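Local coordinates for Sodium/sialic acid symporter SiaT (Proteus mirabilis, PDB 5NV9), which uses the inward sodium gradient to drive uptake of the sialic acid N-acetylneuraminic acid across the bacterial inner membrane, at residues R135-T140 / S389-W394. Numbering follows the deposited sequence.
Sequences RVAIIT and SLAAIW. With SLB (N-acetyl-beta-neuraminic acid), chain D.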
loop_
_atom_site.group_PDB
_atom_site.type_symbol
_atom_site.label_atom_id
_atom_site.label_comp_id
_atom_site.label_asym_id
_atom_site.label_seq_id
_atom_site.Cartn_x
_atom_site.Cartn_y
_atom_site.Cartn_z
ATOM N N ARG A 135 7.013 5.270 2.456
ATOM C CA ARG A 135 5.569 5.123 2.364
ATOM C C ARG A 135 4.898 5.414 3.730
ATOM O O ARG A 135 3.843 6.084 3.766
ATOM C CB ARG A 135 5.187 3.738 1.779
ATOM C CG ARG A 135 3.712 3.382 1.816
ATOM C CD ARG A 135 3.504 2.005 1.223
ATOM N NE ARG A 135 2.215 1.392 1.520
ATOM C CZ ARG A 135 1.070 1.764 0.985
ATOM N NH1 ARG A 135 1.048 2.759 0.083
ATOM N NH2 ARG A 135 -0.074 1.146 1.362
ATOM N N VAL A 136 5.511 4.921 4.814
ATOM C CA VAL A 136 5.053 5.161 6.154
ATOM C C VAL A 136 5.038 6.685 6.463
ATOM O O VAL A 136 4.013 7.221 7.039
ATOM C CB VAL A 136 5.922 4.452 7.199
ATOM C CG1 VAL A 136 5.578 4.908 8.612
ATOM C CG2 VAL A 136 5.765 2.950 7.107
ATOM N N ALA A 137 6.149 7.368 6.131
ATOM C CA ALA A 137 6.287 8.828 6.398
ATOM C C ALA A 137 5.225 9.619 5.632
ATOM O O ALA A 137 4.543 10.461 6.200
ATOM C CB ALA A 137 7.674 9.332 6.066
ATOM N N ILE A 138 5.005 9.231 4.400
ATOM C CA ILE A 138 4.016 9.848 3.546
ATOM C C ILE A 138 2.605 9.613 4.041
ATOM O O ILE A 138 1.787 10.547 4.033
ATOM C CB ILE A 138 4.208 9.441 2.075
ATOM C CG1 ILE A 138 5.503 10.099 1.561
ATOM C CG2 ILE A 138 3.062 9.956 1.217
ATOM C CD1 ILE A 138 5.886 9.826 0.119
ATOM N N ILE A 139 2.316 8.373 4.466
ATOM C CA ILE A 139 0.983 7.991 4.886
ATOM C C ILE A 139 0.651 8.839 6.137
ATOM O O ILE A 139 -0.445 9.301 6.306
ATOM C CB ILE A 139 0.840 6.498 5.192
ATOM C CG1 ILE A 139 0.661 5.713 3.888
ATOM C CG2 ILE A 139 -0.379 6.250 6.061
ATOM C CD1 ILE A 139 0.808 4.211 4.060
ATOM N N THR A 140 1.625 8.954 7.026
ATOM C CA THR A 140 1.475 9.676 8.277
ATOM C C THR A 140 1.304 11.199 8.055
ATOM O O THR A 140 0.427 11.839 8.632
ATOM C CB THR A 140 2.669 9.310 9.160
ATOM O OG1 THR A 140 2.661 7.898 9.344
ATOM C CG2 THR A 140 2.622 10.018 10.464
ATOM N N SER A 389 8.832 8.067 11.586
ATOM C CA SER A 389 8.173 9.088 12.381
ATOM C C SER A 389 8.889 10.422 12.372
ATOM O O SER A 389 8.232 11.456 12.262
ATOM C CB SER A 389 8.032 8.632 13.817
ATOM O OG SER A 389 7.129 7.551 13.908
ATOM N N LEU A 390 10.214 10.398 12.527
ATOM C CA LEU A 390 11.014 11.622 12.395
ATOM C C LEU A 390 10.784 12.244 11.024
ATOM O O LEU A 390 10.497 13.461 10.907
ATOM C CB LEU A 390 12.500 11.313 12.567
ATOM C CG LEU A 390 12.870 10.744 13.920
ATOM C CD1 LEU A 390 14.363 10.484 13.997
ATOM C CD2 LEU A 390 12.424 11.706 14.978
ATOM N N ALA A 391 10.899 11.422 9.977
ATOM C CA ALA A 391 10.649 11.924 8.653
ATOM C C ALA A 391 9.267 12.596 8.609
ATOM O O ALA A 391 9.146 13.736 8.164
ATOM C CB ALA A 391 10.752 10.840 7.626
ATOM N N ALA A 392 8.244 11.925 9.136
ATOM C CA ALA A 392 6.920 12.495 9.173
ATOM C C ALA A 392 6.883 13.783 9.961
ATOM O O ALA A 392 6.243 14.724 9.540
ATOM C CB ALA A 392 5.906 11.495 9.734
ATOM N N ILE A 393 7.544 13.851 11.101
ATOM C CA ILE A 393 7.638 15.125 11.789
ATOM C C ILE A 393 8.293 16.225 10.914
ATOM O O ILE A 393 7.832 17.376 10.933
ATOM C CB ILE A 393 8.391 15.025 13.132
ATOM C CG1 ILE A 393 7.499 14.380 14.205
ATOM C CG2 ILE A 393 8.811 16.417 13.588
ATOM C CD1 ILE A 393 8.273 13.702 15.316
ATOM N N TRP A 394 9.352 15.876 10.173
ATOM C CA TRP A 394 10.066 16.824 9.343
ATOM C C TRP A 394 9.143 17.327 8.216
ATOM O O TRP A 394 9.051 18.538 7.962
ATOM C CB TRP A 394 11.392 16.168 8.889
ATOM C CG TRP A 394 12.246 16.788 7.791
ATOM C CD1 TRP A 394 12.195 18.061 7.301
ATOM C CD2 TRP A 394 13.341 16.135 7.089
ATOM N NE1 TRP A 394 13.164 18.235 6.326
ATOM C CE2 TRP A 394 13.870 17.070 6.172
ATOM C CE3 TRP A 394 13.915 14.847 7.152
ATOM C CZ2 TRP A 394 14.928 16.766 5.317
ATOM C CZ3 TRP A 394 14.977 14.544 6.296
ATOM C CH2 TRP A 394 15.473 15.506 5.393
HETATM C C1 SLB D . -2.921 3.385 -1.216
HETATM C C2 SLB D . -2.783 2.625 -2.506
HETATM C C3 SLB D . -2.379 3.584 -3.602
HETATM C C4 SLB D . -2.421 2.936 -5.004
HETATM C C5 SLB D . -3.863 2.462 -5.192
HETATM C C6 SLB D . -4.245 1.484 -4.061
HETATM C C7 SLB D . -5.684 0.954 -4.129
HETATM C C8 SLB D . -5.990 0.024 -2.984
HETATM C C9 SLB D . -7.361 -0.632 -3.144
HETATM C C10 SLB D . -4.903 2.246 -7.419
HETATM C C11 SLB D . -5.172 1.248 -8.514
HETATM N N5 SLB D . -4.037 1.804 -6.495
HETATM O O1A SLB D . -4.079 3.826 -0.897
HETATM O O1B SLB D . -1.857 3.599 -0.520
HETATM O O2 SLB D . -1.798 1.559 -2.386
HETATM O O4 SLB D . -2.080 3.907 -6.051
HETATM O O6 SLB D . -4.102 2.119 -2.793
HETATM O O7 SLB D . -6.627 2.027 -4.042
HETATM O O8 SLB D . -4.985 -0.979 -2.890
HETATM O O9 SLB D . -7.419 -1.509 -4.296
HETATM O O10 SLB D . -5.476 3.346 -7.353
#
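A137 and A391 meet methyl to methyl, CB to CB at 3.8 Å, where helices 118-151 and 370-398 pass with local axes 8.2 Å apart at an angle of -43°. Small residues on both helices permit this approach: the CA atoms of A137 and A392 lie 4.6 Å from each other, and the methyl of A392 rests against both A137 O and T140 CG2. From T140, CB stands 3.9 Å from A392 CB; with chi1 at -59° OG1 lies beside the backbone N and CG2 falls anti to it, which turns T140 CG2 to within 3.7 Å of A392 CB. T140 OG1 turns back and donates a hydrogen bond to V136 O (2.8 Å), from the face opposite to that used by T140 N, which uses the hydroxyl proton within its own helix. Both helices span the membrane in the LeuT fold, and the far side of 118-151 looks into the substrate site. There R135 runs out fully extended from CG to NE, with I139 CD1 over one face of its guanidinium, and NH1 donates to carboxylate oxygen O1B of the bound N-acetylneuraminic acid at 3.1 Å. Its NH2 is hydrogen-bonded to T58 O, which ties the arginine to another residue of the sugar pocket.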